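Local coordinates for protein delta-1-pyrroline-5-carboxylate dehydrogenase, mitochondrial (Mus musculus, PDB 4E3X) that catalyses the NAD+-dependent oxidation of L-glutamate gamma-semialdehyde to L-glutamate, the second and last step of proline breakdown in mitochondria, at residues V273-H278 against L302-T307; G202-I207 against H278-N283; A100-A105 against P267-T272. All coordinates share one frame; numbering follows the deposited sequence.

Contact 1. Residues V273-H278 against L302-T307; sequences VTSSEH and LDRFRT. With PRO (proline), chain I.
Arg306 meets Glu277 and His278 with two different parts of one flat group. Its guanidinium turns an edge to the carboxylate, where Arg306 NE reaches Glu277 OE1 at 2.9 Å in a salt bridge; NH2 adds only a weak bond to the same oxygen. The two planes stand 80° apart, and NE comes to OE1 from above the carboxylate plane. Over one face of the guanidinium stands a single corner of the imidazole, His278 CE1, 3.3 Å from Arg306 CZ. Because the planes of ring and guanidinium are tilted by 62°, this is no parallel stack.

Arg304 works differently. Its chain bends at chi3 (56°), which brings Arg304 NH1 back to Ser275 O at 2.9 Å, with that oxygen in the guanidinium plane. The ring of Phe305, the residue between them in sequence, turns its edge to the backbone of 273-278, Phe305 CE1 lying 3.2 Å from Ser276 O. Glu277 O accepts from Arg306 N at 3.0 Å and also from a water that bridges to Thr307 N.

On the far side of 302-307, the bound proline gives its N to Leu302 O (2.8 Å) and is also held by Lys292 of the second subunit. The contact thus joins two connecting loops of the Rossmann-type NAD-binding domain, each leading from a helix into a parallel strand, beside a proline site at the dimer interface.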
loop_
_atom_site.group_PDB
_atom_site.type_symbol
_atom_site.label_atom_id
_atom_site.label_comp_id
_atom_site.label_asym_id
_atom_site.label_seq_id
_atom_site.Cartn_x
_atom_site.Cartn_y
_atom_site.Cartn_z
ATOM N N VAL B 273 11.984 16.375 -7.139
ATOM C CA VAL B 273 11.761 14.933 -7.127
ATOM C C VAL B 273 10.514 14.522 -7.921
ATOM O O VAL B 273 10.520 13.480 -8.584
ATOM C CB VAL B 273 11.778 14.314 -5.700
ATOM C CG1 VAL B 273 13.095 14.640 -4.990
ATOM C CG2 VAL B 273 10.582 14.769 -4.882
ATOM N N THR B 274 9.459 15.338 -7.885
ATOM C CA THR B 274 8.240 15.019 -8.631
ATOM C C THR B 274 8.367 15.304 -10.124
ATOM O O THR B 274 7.484 14.952 -10.888
ATOM C CB THR B 274 6.990 15.729 -8.055
ATOM O OG1 THR B 274 7.158 17.155 -8.135
ATOM C CG2 THR B 274 6.739 15.296 -6.606
ATOM N N SER B 275 9.474 15.921 -10.527
ATOM C CA SER B 275 9.755 16.163 -11.940
ATOM C C SER B 275 10.603 15.061 -12.561
ATOM O O SER B 275 10.838 15.084 -13.773
ATOM C CB SER B 275 10.466 17.503 -12.137
ATOM O OG SER B 275 9.589 18.576 -11.868
ATOM N N SER B 276 11.069 14.114 -11.745
ATOM C CA SER B 276 11.896 13.030 -12.264
ATOM C C SER B 276 11.073 11.827 -12.692
ATOM O O SER B 276 10.272 11.305 -11.910
ATOM C CB SER B 276 12.876 12.553 -11.196
ATOM O OG SER B 276 13.573 11.405 -11.659
ATOM N N GLU B 277 11.313 11.339 -13.905
ATOM C CA GLU B 277 10.629 10.137 -14.379
ATOM C C GLU B 277 10.932 8.906 -13.518
ATOM O O GLU B 277 10.215 7.909 -13.588
ATOM C CB GLU B 277 10.993 9.864 -15.834
ATOM C CG GLU B 277 12.439 9.462 -16.045
ATOM C CD GLU B 277 12.771 9.243 -17.507
ATOM O OE1 GLU B 277 12.213 8.304 -18.112
ATOM O OE2 GLU B 277 13.587 10.015 -18.050
ATOM N N HIS B 278 11.977 8.990 -12.701
ATOM C CA HIS B 278 12.411 7.854 -11.906
ATOM C C HIS B 278 11.899 7.861 -10.473
ATOM O O HIS B 278 12.268 7.000 -9.682
ATOM C CB HIS B 278 13.933 7.794 -11.893
ATOM C CG HIS B 278 14.524 7.688 -13.258
ATOM N ND1 HIS B 278 14.426 6.541 -14.014
ATOM C CD2 HIS B 278 15.197 8.585 -14.015
ATOM C CE1 HIS B 278 15.028 6.733 -15.173
ATOM N NE2 HIS B 278 15.506 7.963 -15.197
ATOM N N LEU B 302 1.959 12.550 -13.845
ATOM C CA LEU B 302 1.776 11.101 -13.895
ATOM C C LEU B 302 2.227 10.469 -15.215
ATOM O O LEU B 302 2.688 9.330 -15.223
ATOM C CB LEU B 302 0.323 10.735 -13.583
ATOM C CG LEU B 302 0.052 9.299 -13.130
ATOM C CD1 LEU B 302 0.895 8.958 -11.909
ATOM C CD2 LEU B 302 -1.425 9.113 -12.835
ATOM N N ASP B 303 2.110 11.206 -16.319
ATOM C CA ASP B 303 2.519 10.687 -17.631
ATOM C C ASP B 303 4.000 10.323 -17.685
ATOM O O ASP B 303 4.381 9.367 -18.355
ATOM C CB ASP B 303 2.273 11.705 -18.750
ATOM C CG ASP B 303 0.808 12.038 -18.956
ATOM O OD1 ASP B 303 -0.068 11.293 -18.488
ATOM O OD2 ASP B 303 0.537 13.058 -19.625
ATOM N N ARG B 304 4.843 11.098 -17.011
ATOM C CA ARG B 304 6.283 10.941 -17.197
ATOM C C ARG B 304 6.899 9.790 -16.404
ATOM O O ARG B 304 7.941 9.266 -16.790
ATOM C CB ARG B 304 7.029 12.240 -16.874
ATOM C CG ARG B 304 7.297 12.462 -15.386
ATOM C CD ARG B 304 7.997 13.797 -15.160
ATOM N NE ARG B 304 7.231 14.903 -15.726
ATOM C CZ ARG B 304 7.685 16.148 -15.837
ATOM N NH1 ARG B 304 8.906 16.454 -15.418
ATOM N NH2 ARG B 304 6.917 17.088 -16.368
ATOM N N PHE B 305 6.276 9.393 -15.299
ATOM C CA PHE B 305 6.905 8.392 -14.438
ATOM C C PHE B 305 6.958 7.023 -15.098
ATOM O O PHE B 305 6.017 6.594 -15.762
ATOM C CB PHE B 305 6.205 8.285 -13.082
ATOM C CG PHE B 305 6.118 9.585 -12.346
ATOM C CD1 PHE B 305 7.265 10.246 -11.924
ATOM C CD2 PHE B 305 4.883 10.138 -12.048
ATOM C CE1 PHE B 305 7.176 11.457 -11.249
ATOM C CE2 PHE B 305 4.790 11.342 -11.369
ATOM C CZ PHE B 305 5.937 12.003 -10.971
ATOM N N ARG B 306 8.066 6.327 -14.895
ATOM C CA ARG B 306 8.187 4.965 -15.393
ATOM C C ARG B 306 7.234 3.992 -14.683
ATOM O O ARG B 306 6.792 3.002 -15.285
ATOM C CB ARG B 306 9.642 4.516 -15.320
ATOM C CG ARG B 306 10.504 5.297 -16.293
ATOM C CD ARG B 306 11.911 4.757 -16.424
ATOM N NE ARG B 306 12.646 5.514 -17.432
ATOM C CZ ARG B 306 13.849 5.185 -17.889
ATOM N NH1 ARG B 306 14.461 4.103 -17.429
ATOM N NH2 ARG B 306 14.436 5.937 -18.810
ATOM N N THR B 307 6.901 4.264 -13.422
ATOM C CA THR B 307 5.851 3.489 -12.771
ATOM C C THR B 307 4.983 4.416 -11.929
ATOM O O THR B 307 5.137 5.637 -11.984
ATOM C CB THR B 307 6.409 2.311 -11.936
ATOM O OG1 THR B 307 5.336 1.434 -11.561
ATOM C CG2 THR B 307 7.142 2.800 -10.690
HETATM N N PRO I . 3.332 6.782 -16.146
HETATM C CA PRO I . 3.265 5.840 -17.263
HETATM C C PRO I . 2.245 6.322 -18.275
HETATM O O PRO I . 1.571 7.319 -18.029
HETATM C CB PRO I . 2.782 4.548 -16.597
HETATM C CG PRO I . 3.097 4.700 -15.161
HETATM C CD PRO I . 2.884 6.153 -14.892
HETATM O OXT PRO I . 2.077 5.730 -19.341
HETATM O O HOH W 1 8.931 6.115 -11.771
HETATM O O HOH W 2 9.398 9.994 -18.998
#

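Contact 2. Residues G202-I207 against H278-N283; sequences GFVAAI and HLCGIN
Asn283 N donates to Ala205 O at 2.8 Å, the shortest of five backbone hydrogen bonds that pair 202-207 with 278-283. The same residue's O accepts from Ile207 N, two residues beyond Ala205, so the asparagine backbone holds both sides of Ala206, as a parallel pairing requires. Earlier in the strands the register slips by one: Phe203 is matched with Leu279 but Val204 with Gly281. This is a beta bulge, and Cys280 is its extra residue, with Cys280 N still bonded to Phe203 O at 2.9 Å.

Phe203 and Leu279 carry the main side-chain contact. CG of Phe203 stands between the backbone N and the carbonyl carbon (chi1 72°), which turns the ring across the neighbouring strand; in the conformer given, one of two modelled, Phe203 CE2 lies 3.8 Å from Leu279 CD1. Ala205 and Ile282 continue the same apolar face. Val204 projects from the other face, its CG2 4.1 Å from Cys280 SG in one of two modelled conformers of the cysteine, while the Asn283 amide nitrogen is bonded to Tyr537 OH and Leu219 O.

These are two inner strands of the five-stranded parallel sheet of the Rossmann-type domain. Strand 230-233 flanks 203-207 on its other edge, and strand 310-314 does the same for 279-285. Helix 266-274 lies against Phe203, Ala205 and Ile207, helix 288-300 packs on Leu279 and Ile282, and helix 99-118 reaches Phe203 through Ile106.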
loop_
_atom_site.group_PDB
_atom_site.type_symbol
_atom_site.label_atom_id
_atom_site.label_comp_id
_atom_site.label_asym_id
_atom_site.label_seq_id
_atom_site.Cartn_x
_atom_site.Cartn_y
_atom_site.Cartn_z
ATOM N N GLY B 202 13.604 2.859 -9.346
ATOM C CA GLY B 202 13.610 4.309 -9.268
ATOM C C GLY B 202 14.247 4.736 -7.961
ATOM O O GLY B 202 15.042 3.991 -7.399
ATOM N N PHE B 203 13.906 5.927 -7.470
ATOM C CA PHE B 203 14.406 6.381 -6.169
ATOM C C PHE B 203 13.239 6.816 -5.298
ATOM O O PHE B 203 12.157 7.138 -5.805
ATOM C CB PHE B 203 15.405 7.538 -6.319
ATOM C CG PHE B 203 14.766 8.842 -6.715
ATOM C CD1 PHE B 203 14.473 9.104 -8.044
ATOM C CD2 PHE B 203 14.435 9.798 -5.758
ATOM C CE1 PHE B 203 13.868 10.300 -8.422
ATOM C CE2 PHE B 203 13.832 10.995 -6.128
ATOM C CZ PHE B 203 13.545 11.245 -7.459
ATOM N N VAL B 204 13.478 6.833 -3.990
ATOM C CA VAL B 204 12.497 7.270 -3.010
ATOM C C VAL B 204 12.953 8.594 -2.405
ATOM O O VAL B 204 14.134 8.768 -2.093
ATOM C CB VAL B 204 12.361 6.201 -1.892
ATOM C CG1 VAL B 204 11.487 6.700 -0.741
ATOM C CG2 VAL B 204 11.843 4.887 -2.475
ATOM N N ALA B 205 12.023 9.535 -2.265
ATOM C CA ALA B 205 12.300 10.790 -1.579
ATOM C C ALA B 205 11.795 10.704 -0.142
ATOM O O ALA B 205 10.621 10.414 0.085
ATOM C CB ALA B 205 11.620 11.934 -2.310
ATOM N N ALA B 206 12.679 10.939 0.822
ATOM C CA ALA B 206 12.310 10.905 2.245
ATOM C C ALA B 206 12.344 12.319 2.804
ATOM O O ALA B 206 13.341 13.027 2.662
ATOM C CB ALA B 206 13.249 10.002 3.035
ATOM N N ILE B 207 11.239 12.730 3.419
ATOM C CA ILE B 207 11.082 14.086 3.927
ATOM C C ILE B 207 10.669 14.010 5.390
ATOM O O ILE B 207 9.554 13.590 5.698
ATOM C CB ILE B 207 10.010 14.833 3.107
ATOM C CG1 ILE B 207 10.436 14.950 1.633
ATOM C CG2 ILE B 207 9.708 16.197 3.725
ATOM C CD1 ILE B 207 9.326 15.362 0.692
ATOM N N HIS B 278 11.977 8.990 -12.701
ATOM C CA HIS B 278 12.411 7.854 -11.906
ATOM C C HIS B 278 11.899 7.861 -10.473
ATOM O O HIS B 278 12.268 7.000 -9.682
ATOM C CB HIS B 278 13.933 7.794 -11.893
ATOM C CG HIS B 278 14.524 7.688 -13.258
ATOM N ND1 HIS B 278 14.426 6.541 -14.014
ATOM C CD2 HIS B 278 15.197 8.585 -14.015
ATOM C CE1 HIS B 278 15.028 6.733 -15.173
ATOM N NE2 HIS B 278 15.506 7.963 -15.197
ATOM N N LEU B 279 11.054 8.820 -10.110
ATOM C CA LEU B 279 10.483 8.811 -8.767
ATOM C C LEU B 279 9.600 7.580 -8.565
ATOM O O LEU B 279 8.678 7.345 -9.336
ATOM C CB LEU B 279 9.623 10.057 -8.552
ATOM C CG LEU B 279 8.999 10.177 -7.155
ATOM C CD1 LEU B 279 10.062 10.467 -6.109
ATOM C CD2 LEU B 279 7.900 11.237 -7.105
ATOM N N CYS B 280 9.852 6.810 -7.514
ATOM C CA CYS B 280 8.968 5.684 -7.250
ATOM C C CYS B 280 8.288 5.747 -5.890
ATOM O O CYS B 280 7.383 4.966 -5.622
ATOM C CB CYS B 280 9.676 4.340 -7.451
ATOM S SG CYS B 280 11.135 4.101 -6.429
ATOM N N GLY B 281 8.689 6.687 -5.052
ATOM C CA GLY B 281 8.057 6.789 -3.753
ATOM C C GLY B 281 8.401 8.071 -3.051
ATOM O O GLY B 281 9.470 8.637 -3.266
ATOM N N ILE B 282 7.479 8.528 -2.213
ATOM C CA ILE B 282 7.732 9.608 -1.288
ATOM C C ILE B 282 7.352 9.103 0.091
ATOM O O ILE B 282 6.241 8.614 0.301
ATOM C CB ILE B 282 6.920 10.867 -1.643
ATOM C CG1 ILE B 282 7.278 11.359 -3.053
ATOM C CG2 ILE B 282 7.187 11.953 -0.627
ATOM C CD1 ILE B 282 6.441 12.534 -3.521
ATOM N N ASN B 283 8.293 9.209 1.022
ATOM C CA ASN B 283 8.055 8.807 2.402
ATOM C C ASN B 283 8.109 10.078 3.236
ATOM O O ASN B 283 9.186 10.632 3.471
ATOM C CB ASN B 283 9.106 7.792 2.862
ATOM C CG ASN B 283 8.620 6.927 4.020
ATOM O OD1 ASN B 283 7.446 6.979 4.391
ATOM N ND2 ASN B 283 9.521 6.120 4.592
#

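Contact 3. Residues A100-A105 against P267-T272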
loop_
_atom_site.group_PDB
_atom_site.type_symbol
_atom_site.label_atom_id
_atom_site.label_comp_id
_atom_site.label_asym_id
_atom_site.label_seq_id
_atom_site.Cartn_x
_atom_site.Cartn_y
_atom_site.Cartn_z
ATOM N N ALA B 100 20.196 21.527 -9.468
ATOM C CA ALA B 100 21.270 20.777 -10.115
ATOM C C ALA B 100 21.827 19.679 -9.207
ATOM O O ALA B 100 22.041 18.543 -9.651
ATOM C CB ALA B 100 22.383 21.716 -10.543
ATOM N N LEU B 101 22.075 20.011 -7.944
ATOM C CA LEU B 101 22.656 19.037 -7.031
ATOM C C LEU B 101 21.668 17.913 -6.743
ATOM O O LEU B 101 22.052 16.750 -6.656
ATOM C CB LEU B 101 23.135 19.697 -5.731
ATOM C CG LEU B 101 23.777 18.750 -4.718
ATOM C CD1 LEU B 101 24.971 18.036 -5.347
ATOM C CD2 LEU B 101 24.199 19.532 -3.497
ATOM N N LEU B 102 20.396 18.261 -6.596
ATOM C CA LEU B 102 19.383 17.243 -6.374
ATOM C C LEU B 102 19.316 16.279 -7.556
ATOM O O LEU B 102 19.229 15.069 -7.375
ATOM C CB LEU B 102 18.027 17.892 -6.115
ATOM C CG LEU B 102 17.890 18.641 -4.786
ATOM C CD1 LEU B 102 16.557 19.358 -4.739
ATOM C CD2 LEU B 102 18.049 17.708 -3.578
ATOM N N ASN B 103 19.363 16.815 -8.769
ATOM C CA ASN B 103 19.337 15.949 -9.933
ATOM C C ASN B 103 20.598 15.090 -10.059
ATOM O O ASN B 103 20.529 13.932 -10.466
ATOM C CB ASN B 103 19.044 16.755 -11.202
ATOM C CG ASN B 103 17.554 17.077 -11.350
ATOM O OD1 ASN B 103 17.157 18.233 -11.512
ATOM N ND2 ASN B 103 16.726 16.049 -11.268
ATOM N N ARG B 104 21.747 15.654 -9.694
ATOM C CA ARG B 104 22.983 14.886 -9.646
ATOM C C ARG B 104 22.866 13.746 -8.641
ATOM O O ARG B 104 23.328 12.627 -8.892
ATOM C CB ARG B 104 24.143 15.784 -9.242
ATOM C CG ARG B 104 25.448 15.047 -9.221
ATOM C CD ARG B 104 26.549 15.928 -9.738
ATOM N NE ARG B 104 27.054 16.814 -8.699
ATOM C CZ ARG B 104 27.887 16.420 -7.745
ATOM N NH1 ARG B 104 28.264 15.154 -7.688
ATOM N NH2 ARG B 104 28.332 17.285 -6.847
ATOM N N ALA B 105 22.246 14.036 -7.501
ATOM C CA ALA B 105 22.054 13.031 -6.462
ATOM C C ALA B 105 21.151 11.903 -6.939
ATOM O O ALA B 105 21.420 10.733 -6.662
ATOM C CB ALA B 105 21.482 13.670 -5.207
ATOM N N PRO B 267 9.696 23.377 -0.976
ATOM C CA PRO B 267 9.050 23.392 -2.293
ATOM C C PRO B 267 10.017 23.018 -3.420
ATOM O O PRO B 267 9.643 22.276 -4.321
ATOM C CB PRO B 267 8.579 24.842 -2.414
ATOM C CG PRO B 267 8.257 25.219 -0.989
ATOM C CD PRO B 267 9.380 24.589 -0.194
ATOM N N THR B 268 11.253 23.499 -3.348
ATOM C CA THR B 268 12.251 23.183 -4.358
ATOM C C THR B 268 12.521 21.673 -4.429
ATOM O O THR B 268 12.598 21.085 -5.517
ATOM C CB THR B 268 13.562 23.928 -4.076
ATOM O OG1 THR B 268 13.305 25.334 -4.015
ATOM C CG2 THR B 268 14.585 23.665 -5.174
ATOM N N PHE B 269 12.671 21.048 -3.267
ATOM C CA PHE B 269 12.904 19.614 -3.190
ATOM C C PHE B 269 11.727 18.856 -3.804
ATOM O O PHE B 269 11.917 17.962 -4.634
ATOM C CB PHE B 269 13.114 19.201 -1.730
ATOM C CG PHE B 269 13.438 17.745 -1.558
ATOM C CD1 PHE B 269 14.730 17.286 -1.748
ATOM C CD2 PHE B 269 12.451 16.836 -1.219
ATOM C CE1 PHE B 269 15.028 15.941 -1.609
ATOM C CE2 PHE B 269 12.749 15.507 -1.071
ATOM C CZ PHE B 269 14.034 15.056 -1.267
ATOM N N GLY B 270 10.512 19.224 -3.409
ATOM C CA GLY B 270 9.326 18.567 -3.931
ATOM C C GLY B 270 9.200 18.725 -5.436
ATOM O O GLY B 270 8.896 17.762 -6.139
ATOM N N ASP B 271 9.454 19.934 -5.936
ATOM C CA ASP B 271 9.395 20.209 -7.374
ATOM C C ASP B 271 10.370 19.308 -8.120
ATOM O O ASP B 271 10.047 18.742 -9.172
ATOM C CB ASP B 271 9.773 21.662 -7.698
ATOM C CG ASP B 271 8.765 22.682 -7.199
ATOM O OD1 ASP B 271 7.680 22.309 -6.702
ATOM O OD2 ASP B 271 9.074 23.885 -7.332
ATOM N N THR B 272 11.586 19.207 -7.594
ATOM C CA THR B 272 12.628 18.447 -8.273
ATOM C C THR B 272 12.314 16.950 -8.293
ATOM O O THR B 272 12.352 16.310 -9.352
ATOM C CB THR B 272 14.003 18.675 -7.638
ATOM O OG1 THR B 272 14.281 20.076 -7.583
ATOM C CG2 THR B 272 15.081 17.969 -8.458
#
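Apolar contact dominates here, and Leu102 supplies most of it by dividing its two methyl groups between Phe269 and Thr272. Leu102 CD2 comes to the edge of the Phe269 ring, 3.8 Å from Phe269 CD1 and near the ring plane, the two side chains crossing at about a right angle. The ring is brought there by a chi1 of -177°, with CG opposite the backbone N. Leu102 CD1 rests against the threonine side chain, 3.7 Å from Thr272 OG1, and Leu102 CB lies 3.8 Å from the methyl Thr272 CG2. That same methyl also meets the side-chain amide of Asn103, one residue further along the helix.

The two segments belong to helices 99-118 and 266-274, whose axes here approach to 10.2 Å and cross at -45°. The second is one of the helices that cover the parallel sheet of the Rossmann-type NAD-binding domain. Phe269 faces that sheet as well, touching Ala205 and Ile207, and its side chain is about 4 Å from that of Lys233, an NAD+-binding residue, between nearest atoms. Another flank of helix 99-118, with Leu101 and Ala105, packs on strand 62-68.

Polar bonding stays within each helix or runs to its surroundings; no hydrogen bond spans the two segments. Thr272 OG1 donates to Thr268 O at 2.8 Å, one turn back. Thr268 O also takes the helical bond from Thr272 N at 3.0 Å, the two donors arriving from opposite faces of its plane. The hydroxyl is thereby turned inward to its own helix, although it lies beside a leucine methyl. Thr268 OG1 is bonded to Asp265.

Helix 266-274 serves contacts 1 and 3, and the strand after it, 279-285, serves contact 2; the chemistry changes with depth. Contact 2 is the buried core, where backbone bonding dominates. Contact 3 is also buried but lies one layer out, on the helical cover of the sheet, and depends on van der Waals contact between side chains, with no hydrogen bond across it; Phe269 connects the two, its CE2 lying 3.6 Å from Ile207 CG1. Contact 1, partly exposed at the end of the same helix, uses arginines, a carboxylate and water instead. It shares His278 with contact 2 and touches it again where Phe305 CE1 lies 3.9 Å from Leu279 CB, whereas contacts 1 and 3 merely adjoin in sequence.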